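Local coordinates for Cow rumen GH26 endo-mannanase (Metagenome, PDB 6UEH), which probably hydrolyses internal beta-1,4-mannosidic linkages in mannans such as galactomannan, as a two-domain endo-mannanase of glycoside hydrolase family 26, at residues A[23-26]-A[30-33]; A[280-285]-A[341-346]. One frame throughout, in Å; residues are numbered along the deposited sequence.

Contact 1 (A[23-26]-A[30-33]); sequences PWTS and TKIK
Ser26 and Lys31 face each other at the neck of a short irregular turn inside a long loop, their CA atoms 4.6 Å apart, and neither 23-26 nor 30-33 has helical or strand geometry. Across this gap the principal grip is on a backbone carbonyl. Lys31 NZ donates a hydrogen bond of 2.8 Å to Thr25 O, arriving above the carbonyl plane, 40° out of it, with a C=O...N angle of 134°. Water 1 gives the same oxygen a second hydrogen bond, also 2.8 Å from Thr25 O, and accepts one from Ile32 N at 2.7 Å. The backbones are thus bridged through water where they stand too far apart to bond directly.

A long flexible lysine suits this place because its chain can lie along the opposite backbone before the ammonium group reaches the oxygen. The chain bends at chi2 (-79°) and then runs extended, which carries the last carbons past Ser26: Lys31 CD lies 3.9 Å from Ser26 CB. The small serine lets the two sides approach, and Ser26 CB also rests 3.7 Å from Thr30 O. The hydroxyl of Ser26 is engaged within the turn itself, hydrogen-bonded to Tyr28 O. Thr25 brings its CB near the ammonium nitrogen, while Thr30 directs its CB away from 23-26 and meets Ser26 through its backbone oxygen. Trp24, in the same segment as Ser26, packs edge-to-face against Tyr43 and Tyr28.

This is a surface turn pinned at its neck by a lysine-to-carbonyl bond and a water bridge. It belongs to the connection between strands 10-13 and 42-44 of the CBM6-type beta-sandwich, on the side of the domain where a calcium ion is bound.

Contact 2 (A[280-285]-A[341-346]); sequences KENDYW and WKYLYD
Asn282, Trp285 and Tyr343 join the start of helix 280-301 to helix 334-351, two of the helices surrounding the parallel eight-stranded barrel of the family 26 TIM-barrel domain. The axes of the short segments remain 13.3 Å apart at closest approach and cross at -43°, a wide spacing that large side chains must span.

Along the first segment, Asn282 makes the first link to the second helix. With CG anti to the backbone N, its amide extends to the phenol of Tyr343, crossing that side chain at about a right angle. A primary amide suits this buried position because ND2 carries two hydrogens: it also donates to Cys274 O. Tyr343 OH has a further partner in Asn286 OD1, so two residues of helix 280-301, Asn282 and Asn286, hydrogen-bond to its hydroxyl.

One turn on, Trp285 points toward the opposing helix and its indole slides past the phenol ring in the reverse direction. The closest approach of this oblique pair is Trp285 NE1 to Tyr343 CD1, 3.4 Å, and the ring planes are 33° apart; Trp285 CD1 lies 3.6 Å from Tyr343 CE1. Two broad aromatic groups thereby fill much of the distance between the backbones. The six-membered ring of the indole reaches Leu344 through CZ2, next to the pyrrole edge that meets Tyr343, with Trp285 CZ2 4.5 Å from Leu344 CB; Ile289 of helix 280-301 adds apolar packing against both Tyr343 and Leu344. The polar link is the bond from Asn282 ND2 to Tyr343 OH, 3.1 Å long with an N-H...O angle of 151°.

How the contacts relate
From the N terminus the chain first builds the CBM6-type domain, where contact 1 closes a short turn, with three residues between its segments, inside the long connection between strands 10-13 and 42-44. The remaining sandwich strands follow, and the chain passes into the family 26 barrel. Contact 2 closes a much longer excursion there: between its segments lie 55 residues, including the rest of helix 280-301, strand 306-309 and the beginning of helix 334-351, so it ties together two outer helices that flank that strand in sequence. The contacts run in series, neither nested nor crossed. Their centres are 58 Å apart, one on an exposed loop of the accessory domain, the other buried among catalytic-domain helices.

Contact 1 (A[23-26]-A[30-33])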
loop_
_atom_site.group_PDB
_atom_site.type_symbol
_atom_site.label_atom_id
_atom_site.label_comp_id
_atom_site.label_asym_id
_atom_site.label_seq_id
_atom_site.Cartn_x
_atom_site.Cartn_y
_atom_site.Cartn_z
ATOM N N PRO A 23 4.685 -9.760 41.725
ATOM C CA PRO A 23 3.587 -10.323 40.929
ATOM C C PRO A 23 2.211 -9.938 41.464
ATOM O O PRO A 23 2.011 -9.887 42.678
ATOM C CB PRO A 23 3.805 -11.839 41.046
ATOM C CG PRO A 23 5.242 -11.993 41.404
ATOM C CD PRO A 23 5.563 -10.811 42.268
ATOM N N TRP A 24 1.282 -9.667 40.553
ATOM C CA TRP A 24 -0.111 -9.416 40.906
ATOM C C TRP A 24 -0.903 -10.714 40.824
ATOM O O TRP A 24 -0.561 -11.599 40.042
ATOM C CB TRP A 24 -0.733 -8.373 39.973
ATOM C CG TRP A 24 -0.093 -7.023 40.032
ATOM C CD1 TRP A 24 1.129 -6.669 39.537
ATOM C CD2 TRP A 24 -0.655 -5.835 40.602
ATOM N NE1 TRP A 24 1.368 -5.336 39.774
ATOM C CE2 TRP A 24 0.287 -4.802 40.426
ATOM C CE3 TRP A 24 -1.860 -5.548 41.249
ATOM C CZ2 TRP A 24 0.059 -3.501 40.874
ATOM C CZ3 TRP A 24 -2.086 -4.254 41.690
ATOM C CH2 TRP A 24 -1.131 -3.249 41.503
ATOM N N THR A 25 -1.963 -10.830 41.618
ATOM C CA THR A 25 -2.832 -11.999 41.532
ATOM C C THR A 25 -4.271 -11.600 41.209
ATOM O O THR A 25 -5.111 -12.454 40.941
ATOM C CB THR A 25 -2.801 -12.822 42.826
ATOM O OG1 THR A 25 -3.181 -11.996 43.934
ATOM C CG2 THR A 25 -1.398 -13.371 43.060
ATOM N N SER A 26 -4.545 -10.300 41.240
ATOM C CA SER A 26 -5.811 -9.762 40.749
ATOM C C SER A 26 -5.648 -8.280 40.432
ATOM O O SER A 26 -4.711 -7.638 40.911
ATOM C CB SER A 26 -6.937 -9.969 41.769
ATOM O OG SER A 26 -6.731 -9.188 42.930
ATOM N N THR A 30 -10.681 -7.309 41.351
ATOM C CA THR A 30 -11.237 -8.070 40.238
ATOM C C THR A 30 -10.251 -9.098 39.696
ATOM O O THR A 30 -9.209 -8.752 39.140
ATOM C CB THR A 30 -11.686 -7.142 39.095
ATOM O OG1 THR A 30 -12.709 -6.260 39.578
ATOM C CG2 THR A 30 -12.238 -7.955 37.936
ATOM N N LYS A 31 -10.597 -10.369 39.870
ATOM C CA LYS A 31 -9.793 -11.472 39.362
ATOM C C LYS A 31 -9.917 -11.599 37.852
ATOM O O LYS A 31 -11.014 -11.499 37.302
ATOM C CB LYS A 31 -10.216 -12.789 40.021
ATOM C CG LYS A 31 -9.579 -13.063 41.373
ATOM C CD LYS A 31 -8.164 -13.590 41.207
ATOM C CE LYS A 31 -7.568 -14.029 42.537
ATOM N NZ LYS A 31 -6.204 -14.603 42.359
ATOM N N ILE A 32 -8.789 -11.809 37.183
ATOM C CA ILE A 32 -8.813 -12.262 35.802
ATOM C C ILE A 32 -9.229 -13.726 35.829
ATOM O O ILE A 32 -8.656 -14.520 36.576
ATOM C CB ILE A 32 -7.442 -12.109 35.106
ATOM C CG1 ILE A 32 -6.946 -10.662 35.198
ATOM C CG2 ILE A 32 -7.525 -12.570 33.657
ATOM C CD1 ILE A 32 -7.914 -9.640 34.615
ATOM N N LYS A 33 -10.232 -14.083 35.036
ATOM C CA LYS A 33 -10.754 -15.445 35.063
ATOM C C LYS A 33 -9.737 -16.442 34.514
ATOM O O LYS A 33 -8.895 -16.098 33.685
ATOM C CB LYS A 33 -12.064 -15.530 34.281
ATOM C CG LYS A 33 -13.190 -14.708 34.894
ATOM C CD LYS A 33 -14.461 -14.795 34.068
ATOM C CE LYS A 33 -15.563 -13.934 34.663
ATOM N NZ LYS A 33 -16.793 -13.953 33.822
HETATM O O HOH W 1 -6.545 -12.657 38.505
#

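Contact 2 (A[280-285]-A[341-346])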
loop_
_atom_site.group_PDB
_atom_site.type_symbol
_atom_site.label_atom_id
_atom_site.label_comp_id
_atom_site.label_asym_id
_atom_site.label_seq_id
_atom_site.Cartn_x
_atom_site.Cartn_y
_atom_site.Cartn_z
ATOM N N LYS A 280 -26.307 15.423 -15.091
ATOM C CA LYS A 280 -25.204 15.920 -15.906
ATOM C C LYS A 280 -23.879 15.322 -15.438
ATOM O O LYS A 280 -22.972 15.101 -16.241
ATOM C CB LYS A 280 -25.148 17.450 -15.864
ATOM C CG LYS A 280 -24.125 18.062 -16.813
ATOM C CD LYS A 280 -24.302 19.567 -16.920
ATOM C CE LYS A 280 -24.132 20.247 -15.572
ATOM N NZ LYS A 280 -24.433 21.703 -15.651
ATOM N N GLU A 281 -23.776 15.061 -14.135
ATOM C CA GLU A 281 -22.609 14.388 -13.579
ATOM C C GLU A 281 -22.415 13.029 -14.240
ATOM O O GLU A 281 -21.305 12.667 -14.633
ATOM C CB GLU A 281 -22.744 14.215 -12.063
ATOM C CG GLU A 281 -22.384 15.447 -11.239
ATOM C CD GLU A 281 -23.534 16.420 -11.087
ATOM O OE1 GLU A 281 -24.580 16.226 -11.744
ATOM O OE2 GLU A 281 -23.391 17.384 -10.303
ATOM N N ASN A 282 -23.508 12.284 -14.366
ATOM C CA ASN A 282 -23.466 10.959 -14.971
ATOM C C ASN A 282 -23.148 11.022 -16.461
ATOM O O ASN A 282 -22.402 10.190 -16.979
ATOM C CB ASN A 282 -24.794 10.235 -14.749
ATOM C CG ASN A 282 -24.805 8.843 -15.344
ATOM O OD1 ASN A 282 -25.522 8.574 -16.308
ATOM N ND2 ASN A 282 -24.006 7.947 -14.773
ATOM N N ASP A 283 -23.719 12.011 -17.145
ATOM C CA ASP A 283 -23.471 12.192 -18.570
ATOM C C ASP A 283 -22.004 12.525 -18.837
ATOM O O ASP A 283 -21.406 11.994 -19.775
ATOM C CB ASP A 283 -24.371 13.289 -19.143
ATOM C CG ASP A 283 -25.812 12.838 -19.316
ATOM O OD1 ASP A 283 -26.064 11.613 -19.323
ATOM O OD2 ASP A 283 -26.690 13.712 -19.457
ATOM N N TYR A 284 -21.426 13.400 -18.017
ATOM C CA TYR A 284 -20.011 13.731 -18.170
ATOM C C TYR A 284 -19.134 12.523 -17.871
ATOM O O TYR A 284 -18.224 12.204 -18.636
ATOM C CB TYR A 284 -19.587 14.891 -17.264
ATOM C CG TYR A 284 -18.092 15.109 -17.332
ATOM C CD1 TYR A 284 -17.516 15.716 -18.442
ATOM C CD2 TYR A 284 -17.254 14.669 -16.315
ATOM C CE1 TYR A 284 -16.152 15.899 -18.528
ATOM C CE2 TYR A 284 -15.883 14.847 -16.393
ATOM C CZ TYR A 284 -15.339 15.462 -17.501
ATOM O OH TYR A 284 -13.976 15.642 -17.589
ATOM N N TRP A 285 -19.411 11.873 -16.743
ATOM C CA TRP A 285 -18.675 10.693 -16.301
ATOM C C TRP A 285 -18.672 9.629 -17.398
ATOM O O TRP A 285 -17.635 9.035 -17.696
ATOM C CB TRP A 285 -19.294 10.166 -14.994
ATOM C CG TRP A 285 -18.649 8.959 -14.348
ATOM C CD1 TRP A 285 -19.294 7.854 -13.872
ATOM C CD2 TRP A 285 -17.253 8.754 -14.069
ATOM N NE1 TRP A 285 -18.395 6.970 -13.330
ATOM C CE2 TRP A 285 -17.136 7.496 -13.438
ATOM C CE3 TRP A 285 -16.094 9.504 -14.298
ATOM C CZ2 TRP A 285 -15.907 6.973 -13.039
ATOM C CZ3 TRP A 285 -14.875 8.981 -13.899
ATOM C CH2 TRP A 285 -14.792 7.727 -13.278
ATOM N N TRP A 341 -16.415 2.816 -8.153
ATOM C CA TRP A 341 -15.465 1.822 -8.648
ATOM C C TRP A 341 -16.183 0.681 -9.361
ATOM O O TRP A 341 -15.791 0.274 -10.458
ATOM C CB TRP A 341 -14.616 1.259 -7.503
ATOM C CG TRP A 341 -13.663 0.172 -7.932
ATOM C CD1 TRP A 341 -13.949 -1.155 -8.102
ATOM C CD2 TRP A 341 -12.270 0.322 -8.239
ATOM N NE1 TRP A 341 -12.821 -1.837 -8.495
ATOM C CE2 TRP A 341 -11.777 -0.954 -8.589
ATOM C CE3 TRP A 341 -11.391 1.410 -8.252
ATOM C CZ2 TRP A 341 -10.447 -1.170 -8.946
ATOM C CZ3 TRP A 341 -10.069 1.193 -8.608
ATOM C CH2 TRP A 341 -9.612 -0.085 -8.952
ATOM N N LYS A 342 -17.228 0.161 -8.728
ATOM C CA LYS A 342 -18.009 -0.921 -9.315
ATOM C C LYS A 342 -18.662 -0.474 -10.618
ATOM O O LYS A 342 -18.748 -1.247 -11.572
ATOM C CB LYS A 342 -19.068 -1.418 -8.327
ATOM C CG LYS A 342 -18.487 -2.114 -7.104
ATOM C CD LYS A 342 -19.582 -2.653 -6.198
ATOM C CE LYS A 342 -18.997 -3.376 -4.997
ATOM N NZ LYS A 342 -20.059 -3.882 -4.083
ATOM N N TYR A 343 -19.110 0.778 -10.655
ATOM C CA TYR A 343 -19.700 1.357 -11.859
ATOM C C TYR A 343 -18.710 1.314 -13.018
ATOM O O TYR A 343 -19.038 0.847 -14.107
ATOM C CB TYR A 343 -20.147 2.800 -11.596
ATOM C CG TYR A 343 -20.868 3.466 -12.751
ATOM C CD1 TYR A 343 -20.164 4.104 -13.766
ATOM C CD2 TYR A 343 -22.256 3.473 -12.816
ATOM C CE1 TYR A 343 -20.822 4.719 -14.817
ATOM C CE2 TYR A 343 -22.922 4.088 -13.862
ATOM C CZ TYR A 343 -22.199 4.709 -14.860
ATOM O OH TYR A 343 -22.861 5.318 -15.904
ATOM N N LEU A 344 -17.498 1.802 -12.771
ATOM C CA LEU A 344 -16.455 1.833 -13.793
ATOM C C LEU A 344 -16.066 0.424 -14.229
ATOM O O LEU A 344 -15.917 0.151 -15.421
ATOM C CB LEU A 344 -15.223 2.582 -13.279
ATOM C CG LEU A 344 -14.023 2.638 -14.230
ATOM C CD1 LEU A 344 -14.386 3.350 -15.531
ATOM C CD2 LEU A 344 -12.836 3.311 -13.559
ATOM N N TYR A 345 -15.909 -0.465 -13.253
ATOM C CA TYR A 345 -15.558 -1.857 -13.513
ATOM C C TYR A 345 -16.595 -2.519 -14.414
ATOM O O TYR A 345 -16.251 -3.169 -15.401
ATOM C CB TYR A 345 -15.432 -2.627 -12.195
ATOM C CG TYR A 345 -14.912 -4.046 -12.319
ATOM C CD1 TYR A 345 -15.738 -5.077 -12.749
ATOM C CD2 TYR A 345 -13.603 -4.360 -11.970
ATOM C CE1 TYR A 345 -15.271 -6.376 -12.852
ATOM C CE2 TYR A 345 -13.128 -5.658 -12.066
ATOM C CZ TYR A 345 -13.967 -6.661 -12.507
ATOM O OH TYR A 345 -13.503 -7.954 -12.605
ATOM N N ASP A 346 -17.865 -2.353 -14.061
ATOM C CA ASP A 346 -18.955 -2.940 -14.833
ATOM C C ASP A 346 -19.058 -2.320 -16.222
ATOM O O ASP A 346 -19.292 -3.024 -17.202
ATOM C CB ASP A 346 -20.284 -2.784 -14.092
ATOM C CG ASP A 346 -20.356 -3.634 -12.836
ATOM O OD1 ASP A 346 -19.492 -4.521 -12.667
ATOM O OD2 ASP A 346 -21.284 -3.423 -12.026
#